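Local coordinates for protein glucose-6-phosphate isomerase (Plasmodium falciparum, PDB 3QKI) that probably interconverts glucose 6-phosphate and fructose 6-phosphate, the isomerase step that follows glucose phosphorylation in glycolysis, at residues A[356-365]-A[532-543]. Sequence-based numbering, arbitrary orientation.
Sequences IPVLLALTSF and LYESRIVAEGFL
P357 and A361 of helix 356-371 press against R536 and A539 of helix 523-543, the segment axes approaching to 8.0 Å and running in the same general sense at a crossing angle of -53°. At the crossing, A361 is a knob in the hole formed by R536, A539, E540 and L543, its CB 3.7 Å from CB of A539. One turn earlier the P357 ring lies against S535, a tight contact with 3.5 Å between the two CB atoms. Beyond the crossing, L543 fills the diverging end; its CD1 meets CD2 of L362 at 3.7 Å, and its CB lies over one face of the F365 ring.

One flank is polar. The aliphatic chain of R536 bends at chi2 (-99°), and L360 lays its CG over one face of the guanidinium, 3.7 Å from NH1. At the edge, NE forms a salt bridge with OE1 of E540 one turn on (3.1 Å), while NH2 donates to OG of S364 in a nearly straight bond (167°). The serine hydroxyl donates to the syn side of E540 OE2 at 2.6 Å, closing a ring of three side chains. E444, near the start of strand 443-448 in the mixed sheet of this domain, forms R536's second salt bridge, through NH2, and accepts from the hydroxyl of Y533. In this domain, consistent with a sugar isomerase (SIS) domain, E540 and E444 probably compensate the buried charge of R536, the in-plane bonds to E540 and S364 fix the guanidinium's rotation, and S364 links the charged pair to the other helix.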
loop_
_atom_site.group_PDB
_atom_site.type_symbol
_atom_site.label_atom_id
_atom_site.label_comp_id
_atom_site.label_asym_id
_atom_site.label_seq_id
_atom_site.Cartn_x
_atom_site.Cartn_y
_atom_site.Cartn_z
ATOM N N ILE A 356 0.807 26.773 5.930
ATOM C CA ILE A 356 0.140 25.521 5.537
ATOM C C ILE A 356 0.826 24.228 6.062
ATOM O O ILE A 356 0.170 23.480 6.790
ATOM C CB ILE A 356 -0.235 25.519 4.028
ATOM C CG1 ILE A 356 -1.362 26.517 3.773
ATOM C CG2 ILE A 356 -0.639 24.111 3.534
ATOM C CD1 ILE A 356 -1.519 26.957 2.335
ATOM N N PRO A 357 2.130 23.976 5.813
ATOM C CA PRO A 357 2.753 22.752 6.383
ATOM C C PRO A 357 2.768 22.742 7.915
ATOM O O PRO A 357 2.663 21.681 8.527
ATOM C CB PRO A 357 4.184 22.792 5.844
ATOM C CG PRO A 357 4.186 23.791 4.737
ATOM C CD PRO A 357 3.090 24.737 4.975
ATOM N N VAL A 358 2.924 23.931 8.548
ATOM C CA VAL A 358 2.928 24.017 10.004
ATOM C C VAL A 358 1.546 23.643 10.566
ATOM O O VAL A 358 1.468 22.827 11.498
ATOM C CB VAL A 358 3.445 25.390 10.516
ATOM C CG1 VAL A 358 3.118 25.580 12.006
ATOM C CG2 VAL A 358 4.953 25.518 10.275
ATOM N N LEU A 359 0.472 24.217 9.989
ATOM C CA LEU A 359 -0.905 23.930 10.420
ATOM C C LEU A 359 -1.256 22.452 10.206
ATOM O O LEU A 359 -1.956 21.867 11.025
ATOM C CB LEU A 359 -1.899 24.833 9.677
ATOM C CG LEU A 359 -1.828 26.342 10.035
ATOM C CD1 LEU A 359 -2.708 27.160 9.093
ATOM C CD2 LEU A 359 -2.213 26.570 11.486
ATOM N N LEU A 360 -0.722 21.843 9.137
ATOM C CA LEU A 360 -0.931 20.417 8.847
ATOM C C LEU A 360 -0.202 19.559 9.888
ATOM O O LEU A 360 -0.767 18.617 10.422
ATOM C CB LEU A 360 -0.474 20.102 7.412
ATOM C CG LEU A 360 -0.868 18.732 6.845
ATOM C CD1 LEU A 360 -2.397 18.531 6.877
ATOM C CD2 LEU A 360 -0.414 18.593 5.403
ATOM N N ALA A 361 1.034 19.930 10.239
ATOM C CA ALA A 361 1.821 19.247 11.288
ATOM C C ALA A 361 1.153 19.410 12.659
ATOM O O ALA A 361 1.065 18.439 13.409
ATOM C CB ALA A 361 3.262 19.824 11.327
ATOM N N LEU A 362 0.645 20.623 12.980
ATOM C CA LEU A 362 -0.049 20.874 14.261
ATOM C C LEU A 362 -1.306 20.028 14.395
ATOM O O LEU A 362 -1.576 19.504 15.467
ATOM C CB LEU A 362 -0.386 22.360 14.446
ATOM C CG LEU A 362 0.795 23.308 14.758
ATOM C CD1 LEU A 362 0.361 24.757 14.601
ATOM C CD2 LEU A 362 1.306 23.094 16.141
ATOM N N THR A 363 -2.053 19.870 13.278
ATOM C CA THR A 363 -3.276 19.066 13.210
ATOM C C THR A 363 -2.936 17.601 13.491
ATOM O O THR A 363 -3.604 16.964 14.300
ATOM C CB THR A 363 -3.936 19.263 11.846
ATOM O OG1 THR A 363 -4.306 20.640 11.706
ATOM C CG2 THR A 363 -5.140 18.392 11.647
ATOM N N SER A 364 -1.899 17.078 12.819
ATOM C CA SER A 364 -1.428 15.703 12.973
ATOM C C SER A 364 -1.011 15.434 14.435
ATOM O O SER A 364 -1.392 14.411 15.006
ATOM C CB SER A 364 -0.261 15.468 12.028
ATOM O OG SER A 364 0.264 14.151 12.111
ATOM N N PHE A 365 -0.231 16.353 15.024
ATOM C CA PHE A 365 0.253 16.313 16.403
ATOM C C PHE A 365 -0.929 16.297 17.375
ATOM O O PHE A 365 -0.948 15.500 18.306
ATOM C CB PHE A 365 1.169 17.537 16.657
ATOM C CG PHE A 365 1.606 17.724 18.090
ATOM C CD1 PHE A 365 2.605 16.928 18.641
ATOM C CD2 PHE A 365 1.021 18.704 18.890
ATOM C CE1 PHE A 365 3.014 17.110 19.970
ATOM C CE2 PHE A 365 1.405 18.864 20.223
ATOM C CZ PHE A 365 2.399 18.066 20.757
ATOM N N LEU A 532 5.262 20.249 0.469
ATOM C CA LEU A 532 4.249 20.381 1.503
ATOM C C LEU A 532 4.430 19.268 2.554
ATOM O O LEU A 532 4.442 19.562 3.743
ATOM C CB LEU A 532 2.830 20.341 0.876
ATOM C CG LEU A 532 1.639 20.274 1.843
ATOM C CD1 LEU A 532 1.633 21.451 2.776
ATOM C CD2 LEU A 532 0.311 20.168 1.085
ATOM N N TYR A 533 4.597 18.011 2.114
ATOM C CA TYR A 533 4.780 16.872 3.013
ATOM C C TYR A 533 6.178 16.827 3.632
ATOM O O TYR A 533 6.292 16.540 4.834
ATOM C CB TYR A 533 4.370 15.537 2.343
ATOM C CG TYR A 533 2.878 15.323 2.431
ATOM C CD1 TYR A 533 2.004 15.977 1.559
ATOM C CD2 TYR A 533 2.324 14.561 3.460
ATOM C CE1 TYR A 533 0.618 15.860 1.695
ATOM C CE2 TYR A 533 0.936 14.436 3.601
ATOM C CZ TYR A 533 0.089 15.073 2.707
ATOM O OH TYR A 533 -1.280 14.948 2.833
ATOM N N GLU A 534 7.230 17.173 2.855
ATOM C CA GLU A 534 8.598 17.221 3.425
ATOM C C GLU A 534 8.628 18.301 4.535
ATOM O O GLU A 534 9.129 18.046 5.630
ATOM C CB GLU A 534 9.656 17.556 2.349
ATOM C CG GLU A 534 9.937 16.447 1.339
ATOM C CD GLU A 534 11.058 16.760 0.358
ATOM O OE1 GLU A 534 11.490 17.936 0.290
ATOM O OE2 GLU A 534 11.538 15.820 -0.315
ATOM N N SER A 535 8.001 19.459 4.275
ATOM C CA SER A 535 7.906 20.554 5.249
ATOM C C SER A 535 7.082 20.125 6.467
ATOM O O SER A 535 7.515 20.352 7.592
ATOM C CB SER A 535 7.304 21.797 4.610
ATOM O OG SER A 535 8.057 22.223 3.491
ATOM N N ARG A 536 5.918 19.473 6.249
ATOM C CA ARG A 536 5.055 18.992 7.325
ATOM C C ARG A 536 5.804 18.056 8.252
ATOM O O ARG A 536 5.694 18.210 9.464
ATOM C CB ARG A 536 3.782 18.312 6.743
ATOM C CG ARG A 536 2.816 17.722 7.773
ATOM C CD ARG A 536 3.045 16.227 7.903
ATOM N NE ARG A 536 2.013 15.530 8.681
ATOM C CZ ARG A 536 0.869 15.079 8.171
ATOM N NH1 ARG A 536 0.571 15.289 6.897
ATOM N NH2 ARG A 536 0.009 14.426 8.938
ATOM N N ILE A 537 6.575 17.087 7.687
ATOM C CA ILE A 537 7.354 16.129 8.482
ATOM C C ILE A 537 8.461 16.797 9.303
ATOM O O ILE A 537 8.622 16.479 10.487
ATOM C CB ILE A 537 7.800 14.913 7.632
ATOM C CG1 ILE A 537 6.578 13.985 7.354
ATOM C CG2 ILE A 537 8.952 14.143 8.244
ATOM C CD1 ILE A 537 5.657 13.595 8.641
ATOM N N VAL A 538 9.168 17.759 8.701
ATOM C CA VAL A 538 10.208 18.518 9.382
ATOM C C VAL A 538 9.575 19.313 10.565
ATOM O O VAL A 538 10.089 19.245 11.677
ATOM C CB VAL A 538 10.995 19.424 8.396
ATOM C CG1 VAL A 538 11.792 20.498 9.130
ATOM C CG2 VAL A 538 11.897 18.591 7.492
ATOM N N ALA A 539 8.435 19.990 10.332
ATOM C CA ALA A 539 7.736 20.758 11.369
ATOM C C ALA A 539 7.268 19.828 12.476
ATOM O O ALA A 539 7.432 20.154 13.650
ATOM C CB ALA A 539 6.544 21.505 10.780
ATOM N N GLU A 540 6.731 18.653 12.109
ATOM C CA GLU A 540 6.217 17.711 13.069
ATOM C C GLU A 540 7.288 17.099 13.985
ATOM O O GLU A 540 7.019 16.884 15.173
ATOM C CB GLU A 540 5.323 16.657 12.398
ATOM C CG GLU A 540 4.323 16.065 13.366
ATOM C CD GLU A 540 3.218 15.237 12.752
ATOM O OE1 GLU A 540 3.131 15.162 11.503
ATOM O OE2 GLU A 540 2.418 14.674 13.532
ATOM N N GLY A 541 8.488 16.846 13.449
ATOM C CA GLY A 541 9.599 16.307 14.236
ATOM C C GLY A 541 9.995 17.277 15.336
ATOM O O GLY A 541 10.219 16.858 16.473
ATOM N N PHE A 542 9.985 18.586 15.028
ATOM C CA PHE A 542 10.273 19.645 16.001
ATOM C C PHE A 542 9.169 19.785 17.045
ATOM O O PHE A 542 9.477 19.946 18.226
ATOM C CB PHE A 542 10.603 20.990 15.337
ATOM C CG PHE A 542 11.927 20.991 14.578
ATOM C CD1 PHE A 542 13.087 20.491 15.163
ATOM C CD2 PHE A 542 12.014 21.531 13.293
ATOM C CE1 PHE A 542 14.309 20.525 14.478
ATOM C CE2 PHE A 542 13.228 21.527 12.592
ATOM C CZ PHE A 542 14.366 21.017 13.188
ATOM N N LEU A 543 7.897 19.631 16.630
ATOM C CA LEU A 543 6.758 19.628 17.566
ATOM C C LEU A 543 6.896 18.430 18.524
ATOM O O LEU A 543 6.640 18.570 19.721
ATOM C CB LEU A 543 5.404 19.537 16.826
ATOM C CG LEU A 543 5.004 20.696 15.908
ATOM C CD1 LEU A 543 3.670 20.389 15.237
ATOM C CD2 LEU A 543 4.948 22.023 16.657
#